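Local coordinates for protein F420-reducing hydrogenase, subunit beta (Methanothermobacter marburgensis, PDB 4OMF) that probably passes electrons between an iron-sulfur cluster, FAD and coenzyme F420 as the beta subunit of the F420-reducing hydrogenase, at residues Ala12-Asp16 with Arg17-Lys21; Leu85-Val89 with Arg90-Ile94; Thr141-Gln144 with Thr145-Cys148; Ser228-Lys231 with Gln232-Ala236. All coordinates share one frame; numbering follows the deposited sequence. Where two conformers were deposited one is given.

Interaction 1: Ala12-Asp16 with Arg17-Lys21; sequences ARSTD and REIQK
Asp-16 OD1 is gripped by two backbone amides of the first turn of helix 17-22: Ile-19 N donates to it at 3.1 Å, and Glu-18 N adds a weak, strongly bent bond. Asp-16 is thus the N-cap that ends the turn between strand 8-14 of the mixed sheet and this helix. Aspartate suits the place because a short acceptor can reach amides that have no earlier helical carbonyl, and its charge probably gains from the positive end of the helix. The Ile-19 N-H arrives from above the carboxylate plane, well out of it. A chi1 of -180° sets Asp-16 CG opposite its backbone N, and CG lies 3.7 Å from Ile-19 CG1, which packs against the carboxylate as well. Upstream, Ser-14 closes an ST turn, its OG accepting from Asp-16 N at 3.0 Å, while Ile-19 CB and CG2 rest against the same serine side chain. Helix and strand end are also tied by Gln-20. Its backbone N bonds to Asp-16 O at 2.8 Å, and its NE2 gives a nearly straight bond (170°) to Ser-14 O, which lies close to the amide plane. The side chains of Arg-13 and Gln-20 cross at about a right angle, yet guanidinium and amide are stacked, their planes 28° apart; Arg-13 NH1 is held by Gly-215 O. With an alanine at Gln-20, Ser-14 O would probably lose its side-chain donor and the Arg-13 guanidinium the flat group stacked on it. In this conformer, one of two, Arg-13 NH2 sits 3.5 Å from Gln-20 CD.

Interaction 2: Leu85-Val89 with Arg90-Ile94; sequences LKKAV and RQYGI
Ala-88 O receives Ile-94 N at 3.2 Å, in the carbonyl plane, and this bond draws the chain back against the short, weakly bonded helix of about 85-89. This is the tight side of the turn that follows. Lys-87 O takes Arg-90 N from above its carbonyl plane and, weakly, Tyr-92 N, while a type I turn from Arg-90 to Gly-93 reverses the chain; Gly-93 has phi 81°, easily adopted without a side chain. Tyr-92 CB lies 3.3 Å from Ala-88 O, its ring offers an edge to Lys-87 O, and Lys-87 CG touches CE2 at 3.6 Å. The small Ala-88 CB meets Ile-94 CD1 at 4.2 Å. On the flank, a bend at chi2 (-68°) folds the Arg-90 guanidinium back over Lys-86, whose CG lies 3.8 Å from the plane, over its centre. The two cations approach through aliphatic carbon, and each has an acidic partner on the chain of another protein; Arg-90 NE also bonds to backbone of such a chain, and NH2 to Arg-120 O. Shortened to an alanine here, the side chain would probably leave its acidic partner and Arg-120 O unmatched and Lys-86 CG and CD uncovered. On the looser side, waters bridge Val-89 O to Ile-94 O and to Arg-90 NH1; a third, weakly bound to Lys-87 NZ, which salt-bridges another protein's chain, lies 3.0 Å from Tyr-92 OH. Ala-88, Tyr-92 and Ile-94 pack on Val-61 of strand 56-62, and Leu-85 and Ala-88 on Leu-97 of strand 97-101, so the turn lies against the mixed sheet.

Interaction 3: Thr141-Gln144 with Thr145-Cys148; sequences TSLQ and TFIC
Phe-146 lays its ring across the carbonyl of Ser-142, one helical turn earlier. Its CB starts 3.5 Å from Leu-143 O. With chi1 at -55°, CG stands beside the backbone N and the ring is brought back along the helix: as a consequence CG is 3.3 Å from Ser-142 O, which sits above the ring centre. CD1 turns to Leu-143 CD2, an oblique apolar contact of 4.0 Å, whereas CD2, on the other branch, keeps to Ser-142 O at 3.4 Å. At the tip, CZ reaches Ser-142 CB at 4.4 Å. Ser-142 O also accepts from Phe-146 N at 3.0 Å. Phenylalanine suits this place through its aromatic and aliphatic neighbours. Cys-148 N still bonds to Gln-144 O (2.7 Å), four residues back, although the helix also makes a wider pi-type turn at 145-148. Ser-142 OG is held by Tyr-187 O, and Thr-145 OG1 by a polar side chain of another protein's chain. The ring meets Phe-138, Phe-168 and Tyr-187 edge-to-face, an aromatic cluster of T-shaped pairs typical of a hydrophobic core, here joining helix 140-150 to strand 167-171 of the small antiparallel sheet.

Interaction 4: Ser228-Lys231 with Gln232-Ala236; sequences SIFK and QAVEA
A chi1 of -179° in Phe-230 sends its ring opposite the backbone N, toward the next turn, and the 175° of Val-234 sets CG2 beside its own N, so that this methyl comes down on the ring. The result is a CH-pi contact one helical turn apart. CG2 lies 4.0 Å from the Phe-230 ring centroid and 20° off the normal, shifted toward the rim where CE2 is 3.8 Å away. The same methyl is only 3.2 Å from Phe-230 O, which also accepts Val-234 N at 3.1 Å. A branched valine fits because one methyl can cover the ring while the other, CG1, stands anti to the backbone N. On another side, Gln-232 begins over the backbone, its CB 3.4 Å from Ser-228 O, and its NE2 goes on to Tyr-35 OH. Ala-233 keeps the helix slim where helix 28-39 packs, with Leu-32 and Tyr-35 touching its CB. Bends in the Lys-231 chain carry NZ to salt bridges with Glu-8 and Asp-227, and Lys-231 O takes Glu-235 N at 2.9 Å near the helix end. Helix 224-235 thus lies over the mixed sheet beside helix 28-39: Phe-230 packs on Val-219 and Thr-221 of strand 217-221 and meets the ring of Phe-239, while Val-234 reaches Phe-239 and Thr-241 of strand 239-243.

How the interactions relate
Only interactions 1 and 4 touch: Ala-12 CB packs on Phe-230 CZ at 4.0 Å, joining strand 8-14 to helix 224-235, with centres about 15 Å apart. Interaction 3 lies on the opposite side of the chain's centre from interaction 4, about 39 Å between centres; interactions 2 and 4 are about 26 Å apart between centres. FAD lies about 5 Å from the side chain of Ile-19, and about 8, 9 and 14 Å from those of Leu-143, Phe-230 and Ala-88. The bound N,N-dimethylmethanamine relates interactions 4 and 2, about 8 Å from the Ile-229 side chain and about 12 Å from that of Val-89. Interactions 2 and 3 also meet chains of other proteins, whereas interactions 1 and 4 do not.

Interaction 1: Ala12-Asp16 with Arg17-Lys21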
# COMPACT_ATOMS: atom_id res chain seq x y z
N ALA C 12 16.46 39.72 24.26
CA ALA C 12 17.67 39.85 23.45
C ALA C 12 17.42 40.21 22.00
O ALA C 12 16.32 40.00 21.45
CB ALA C 12 18.51 38.54 23.53
N ARG C 13 18.46 40.75 21.38
CA ARG C 13 18.41 41.17 19.98
C ARG C 13 19.79 40.98 19.35
O ARG C 13 20.81 41.27 19.97
CB ARG C 13 17.95 42.63 19.90
CG ARG C 13 17.96 43.27 18.51
CD ARG C 13 17.21 44.60 18.56
NE ARG C 13 17.29 45.39 17.33
CZ ARG C 13 16.57 45.17 16.23
NH1 ARG C 13 15.71 44.16 16.17
NH2 ARG C 13 16.72 45.97 15.19
N SER C 14 19.82 40.48 18.12
CA SER C 14 21.08 40.36 17.38
C SER C 14 21.71 41.74 17.21
O SER C 14 20.98 42.72 17.09
CB SER C 14 20.83 39.73 16.02
OG SER C 14 21.97 39.91 15.19
N THR C 15 23.04 41.82 17.22
CA THR C 15 23.74 43.09 16.97
C THR C 15 24.15 43.24 15.52
O THR C 15 24.75 44.25 15.13
CB THR C 15 25.02 43.23 17.83
OG1 THR C 15 25.86 42.10 17.62
CG2 THR C 15 24.67 43.34 19.33
N ASP C 16 23.87 42.21 14.73
CA ASP C 16 24.19 42.20 13.31
C ASP C 16 23.07 42.90 12.55
O ASP C 16 21.95 42.43 12.51
CB ASP C 16 24.37 40.76 12.81
CG ASP C 16 24.72 40.68 11.31
OD1 ASP C 16 24.21 41.47 10.50
OD2 ASP C 16 25.50 39.78 10.94
N ARG C 17 23.40 44.02 11.92
CA ARG C 17 22.41 44.78 11.20
C ARG C 17 21.81 44.01 10.01
O ARG C 17 20.63 44.18 9.71
CB ARG C 17 23.00 46.11 10.73
CG ARG C 17 23.24 47.08 11.88
CD ARG C 17 23.25 48.52 11.40
NE ARG C 17 24.55 49.17 11.60
CZ ARG C 17 25.53 49.18 10.70
NH1 ARG C 17 25.38 48.56 9.53
NH2 ARG C 17 26.67 49.80 10.97
N GLU C 18 22.59 43.18 9.34
CA GLU C 18 22.00 42.36 8.27
C GLU C 18 20.94 41.43 8.85
O GLU C 18 19.87 41.25 8.27
CB GLU C 18 23.07 41.54 7.54
CG GLU C 18 24.08 42.36 6.75
CD GLU C 18 24.98 41.48 5.88
OE1 GLU C 18 24.63 40.29 5.69
OE2 GLU C 18 26.02 41.97 5.39
N ILE C 19 21.23 40.83 10.00
CA ILE C 19 20.30 39.89 10.60
C ILE C 19 19.08 40.65 11.12
O ILE C 19 17.95 40.20 10.96
CB ILE C 19 20.97 39.06 11.71
CG1 ILE C 19 22.00 38.12 11.07
CG2 ILE C 19 19.95 38.25 12.50
CD1 ILE C 19 22.71 37.17 12.05
N GLN C 20 19.32 41.83 11.70
CA GLN C 20 18.22 42.67 12.17
C GLN C 20 17.21 42.97 11.06
O GLN C 20 16.00 42.91 11.27
CB GLN C 20 18.75 43.99 12.74
CG GLN C 20 19.58 43.82 14.01
CD GLN C 20 20.05 45.15 14.59
OE1 GLN C 20 19.96 46.20 13.94
NE2 GLN C 20 20.54 45.12 15.83
N LYS C 21 17.71 43.26 9.86
CA LYS C 21 16.85 43.57 8.72
C LYS C 21 15.98 42.39 8.27
O LYS C 21 14.87 42.58 7.77
CB LYS C 21 17.69 44.03 7.53
CG LYS C 21 18.37 45.38 7.70
CD LYS C 21 17.45 46.53 7.33
CE LYS C 21 18.24 47.81 7.06
NZ LYS C 21 19.10 48.21 8.21

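Interaction 2: Leu85-Val89 with Arg90-Ile94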
# COMPACT_ATOMS: atom_id res chain seq x y z
N LEU C 85 16.63 15.97 8.94
CA LEU C 85 17.71 15.70 9.89
C LEU C 85 18.56 14.49 9.48
O LEU C 85 19.78 14.52 9.64
CB LEU C 85 17.16 15.48 11.30
CG LEU C 85 16.50 16.71 11.95
CD1 LEU C 85 16.00 16.31 13.33
CD2 LEU C 85 17.45 17.91 12.06
N LYS C 86 17.95 13.43 8.96
CA LYS C 86 18.82 12.29 8.63
C LYS C 86 19.59 12.53 7.33
O LYS C 86 20.77 12.19 7.28
CB LYS C 86 18.07 10.96 8.52
CG LYS C 86 19.10 9.77 8.46
CD LYS C 86 18.50 8.48 7.96
CE LYS C 86 17.51 7.94 8.96
NZ LYS C 86 16.63 6.91 8.32
N LYS C 87 18.98 13.11 6.30
CA LYS C 87 19.73 13.48 5.10
C LYS C 87 20.97 14.32 5.49
O LYS C 87 22.06 14.19 4.91
CB LYS C 87 18.85 14.26 4.12
CG LYS C 87 19.53 14.56 2.79
CD LYS C 87 19.44 13.37 1.83
CE LYS C 87 20.29 13.56 0.56
NZ LYS C 87 20.12 14.89 -0.08
N ALA C 88 20.79 15.19 6.47
CA ALA C 88 21.85 16.10 6.87
C ALA C 88 23.07 15.35 7.38
O ALA C 88 24.20 15.78 7.14
CB ALA C 88 21.33 17.09 7.93
N VAL C 89 22.87 14.20 8.01
CA VAL C 89 24.02 13.47 8.55
C VAL C 89 24.47 12.33 7.61
O VAL C 89 25.47 11.65 7.88
CB VAL C 89 23.74 12.91 9.96
CG1 VAL C 89 23.44 14.06 10.95
CG2 VAL C 89 22.59 11.89 9.93
N ARG C 90 23.75 12.14 6.50
CA ARG C 90 24.20 11.17 5.50
C ARG C 90 24.96 11.90 4.40
O ARG C 90 26.13 12.22 4.59
CB ARG C 90 23.03 10.35 4.98
CG ARG C 90 22.30 9.59 6.11
CD ARG C 90 23.14 8.48 6.73
NE ARG C 90 22.26 7.52 7.40
CZ ARG C 90 22.15 7.38 8.72
NH1 ARG C 90 22.90 8.10 9.54
NH2 ARG C 90 21.30 6.49 9.21
N GLN C 91 24.32 12.18 3.26
CA GLN C 91 25.08 12.73 2.14
C GLN C 91 25.66 14.11 2.41
O GLN C 91 26.67 14.47 1.80
CB GLN C 91 24.22 12.78 0.86
CG GLN C 91 23.98 11.41 0.22
CD GLN C 91 22.82 10.65 0.84
OE1 GLN C 91 22.14 11.13 1.75
NE2 GLN C 91 22.59 9.44 0.35
N TYR C 92 25.07 14.90 3.30
CA TYR C 92 25.68 16.22 3.58
C TYR C 92 26.93 16.09 4.45
O TYR C 92 27.74 17.03 4.52
CB TYR C 92 24.68 17.17 4.24
CG TYR C 92 23.64 17.72 3.28
CD1 TYR C 92 23.84 18.95 2.65
CD2 TYR C 92 22.48 17.02 3.00
CE1 TYR C 92 22.89 19.46 1.76
CE2 TYR C 92 21.52 17.53 2.12
CZ TYR C 92 21.75 18.75 1.51
OH TYR C 92 20.80 19.24 0.64
N GLY C 93 27.09 14.94 5.11
CA GLY C 93 28.33 14.62 5.82
C GLY C 93 28.46 15.24 7.21
O GLY C 93 29.54 15.18 7.83
N ILE C 94 27.38 15.83 7.72
CA ILE C 94 27.43 16.61 8.95
C ILE C 94 27.46 15.72 10.20
O ILE C 94 26.68 14.78 10.31
CB ILE C 94 26.22 17.57 9.03
CG1 ILE C 94 26.31 18.63 7.93
CG2 ILE C 94 26.05 18.19 10.44
CD1 ILE C 94 24.92 19.27 7.61
O HOH W 1 18.68 17.33 -0.39
O HOH W 2 27.27 12.17 9.92
O HOH W 3 25.69 9.19 9.09

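Interaction 3: Thr141-Gln144 with Thr145-Cys148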
# COMPACT_ATOMS: atom_id res chain seq x y z
N THR C 141 -3.74 26.82 2.58
CA THR C 141 -5.00 27.39 2.10
C THR C 141 -5.65 28.32 3.12
O THR C 141 -6.32 29.27 2.74
CB THR C 141 -6.01 26.30 1.72
OG1 THR C 141 -5.98 25.28 2.72
CG2 THR C 141 -5.68 25.71 0.35
N SER C 142 -5.44 28.04 4.41
CA SER C 142 -5.94 28.94 5.43
C SER C 142 -5.22 30.27 5.36
O SER C 142 -5.84 31.32 5.45
CB SER C 142 -5.79 28.33 6.83
OG SER C 142 -6.76 27.31 6.99
N LEU C 143 -3.89 30.25 5.18
CA LEU C 143 -3.19 31.53 4.99
C LEU C 143 -3.74 32.27 3.78
O LEU C 143 -3.95 33.49 3.84
CB LEU C 143 -1.69 31.32 4.82
CG LEU C 143 -0.90 30.88 6.04
CD1 LEU C 143 0.61 30.95 5.71
CD2 LEU C 143 -1.24 31.75 7.24
N GLN C 144 -4.02 31.55 2.70
CA GLN C 144 -4.61 32.18 1.53
C GLN C 144 -5.97 32.81 1.83
O GLN C 144 -6.27 33.89 1.33
CB GLN C 144 -4.74 31.17 0.38
CG GLN C 144 -3.43 30.90 -0.32
CD GLN C 144 -3.55 29.79 -1.33
OE1 GLN C 144 -4.19 28.77 -1.06
NE2 GLN C 144 -2.95 29.98 -2.51
N THR C 145 -6.79 32.13 2.63
CA THR C 145 -8.07 32.72 3.03
C THR C 145 -7.85 34.04 3.77
O THR C 145 -8.51 35.04 3.47
CB THR C 145 -8.90 31.79 3.93
OG1 THR C 145 -9.24 30.60 3.20
CG2 THR C 145 -10.22 32.49 4.36
N PHE C 146 -6.91 34.05 4.71
CA PHE C 146 -6.61 35.28 5.44
C PHE C 146 -6.18 36.38 4.49
O PHE C 146 -6.70 37.49 4.52
CB PHE C 146 -5.51 35.07 6.50
CG PHE C 146 -5.80 33.95 7.48
CD1 PHE C 146 -4.77 33.37 8.19
CD2 PHE C 146 -7.09 33.51 7.69
CE1 PHE C 146 -5.03 32.34 9.09
CE2 PHE C 146 -7.34 32.48 8.58
CZ PHE C 146 -6.31 31.90 9.28
N ILE C 147 -5.22 36.05 3.62
CA ILE C 147 -4.46 37.06 2.85
C ILE C 147 -5.11 37.41 1.51
O ILE C 147 -5.24 38.59 1.18
CB ILE C 147 -3.01 36.56 2.63
CG1 ILE C 147 -2.25 36.57 3.96
CG2 ILE C 147 -2.30 37.38 1.55
CD1 ILE C 147 -0.99 35.72 3.98
N CYS C 148 -5.53 36.39 0.76
CA CYS C 148 -6.09 36.61 -0.57
C CYS C 148 -7.58 36.94 -0.55
O CYS C 148 -8.07 37.65 -1.43
CB CYS C 148 -5.86 35.39 -1.46
SG CYS C 148 -4.13 34.91 -1.62

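Interaction 4: Ser228-Lys231 with Gln232-Ala236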
# COMPACT_ATOMS: atom_id res chain seq x y z
N SER C 228 25.18 27.47 27.45
CA SER C 228 26.58 27.77 27.24
C SER C 228 26.81 28.37 25.86
O SER C 228 27.57 29.31 25.71
CB SER C 228 27.44 26.52 27.44
OG SER C 228 27.81 25.96 26.21
N ILE C 229 26.12 27.85 24.84
CA ILE C 229 26.28 28.38 23.49
C ILE C 229 25.72 29.80 23.38
O ILE C 229 26.34 30.67 22.77
CB ILE C 229 25.62 27.46 22.43
CG1 ILE C 229 26.31 26.08 22.39
CG2 ILE C 229 25.68 28.11 21.05
CD1 ILE C 229 25.67 25.08 21.44
N PHE C 230 24.54 30.04 23.96
CA PHE C 230 23.97 31.37 23.91
C PHE C 230 24.81 32.37 24.72
O PHE C 230 25.07 33.49 24.26
CB PHE C 230 22.51 31.36 24.39
CG PHE C 230 21.86 32.73 24.34
CD1 PHE C 230 21.51 33.30 23.13
CD2 PHE C 230 21.62 33.44 25.51
CE1 PHE C 230 20.92 34.56 23.07
CE2 PHE C 230 21.04 34.70 25.46
CZ PHE C 230 20.69 35.26 24.23
N LYS C 231 25.28 31.98 25.91
CA LYS C 231 26.14 32.86 26.70
C LYS C 231 27.42 33.21 25.94
O LYS C 231 27.87 34.36 25.98
CB LYS C 231 26.50 32.23 28.06
CG LYS C 231 25.35 32.14 29.07
CD LYS C 231 24.76 33.50 29.42
CE LYS C 231 24.02 33.47 30.77
NZ LYS C 231 22.83 32.56 30.78
N GLN C 232 28.01 32.22 25.28
CA GLN C 232 29.19 32.43 24.41
C GLN C 232 28.96 33.51 23.36
O GLN C 232 29.84 34.34 23.13
CB GLN C 232 29.58 31.14 23.69
CG GLN C 232 30.63 30.29 24.37
CD GLN C 232 30.99 29.08 23.53
OE1 GLN C 232 30.70 27.95 23.91
NE2 GLN C 232 31.61 29.31 22.36
N ALA C 233 27.81 33.45 22.69
CA ALA C 233 27.50 34.40 21.63
C ALA C 233 27.33 35.81 22.18
O ALA C 233 27.76 36.77 21.56
CB ALA C 233 26.24 33.96 20.87
N VAL C 234 26.70 35.91 23.35
CA VAL C 234 26.54 37.20 24.00
C VAL C 234 27.89 37.78 24.35
O VAL C 234 28.17 38.94 24.06
CB VAL C 234 25.71 37.08 25.29
CG1 VAL C 234 25.67 38.43 26.02
CG2 VAL C 234 24.31 36.55 24.98
N GLU C 235 28.73 36.95 24.97
CA GLU C 235 30.06 37.37 25.37
C GLU C 235 30.86 37.81 24.14
O GLU C 235 31.69 38.71 24.21
CB GLU C 235 30.78 36.24 26.12
CG GLU C 235 32.26 36.50 26.42
CD GLU C 235 32.50 37.72 27.30
OE1 GLU C 235 31.58 38.12 28.05
OE2 GLU C 235 33.63 38.27 27.25
N ALA C 236 30.58 37.19 22.99
CA ALA C 236 31.28 37.56 21.76
C ALA C 236 30.65 38.81 21.12
O ALA C 236 31.11 39.28 20.08
CB ALA C 236 31.28 36.41 20.80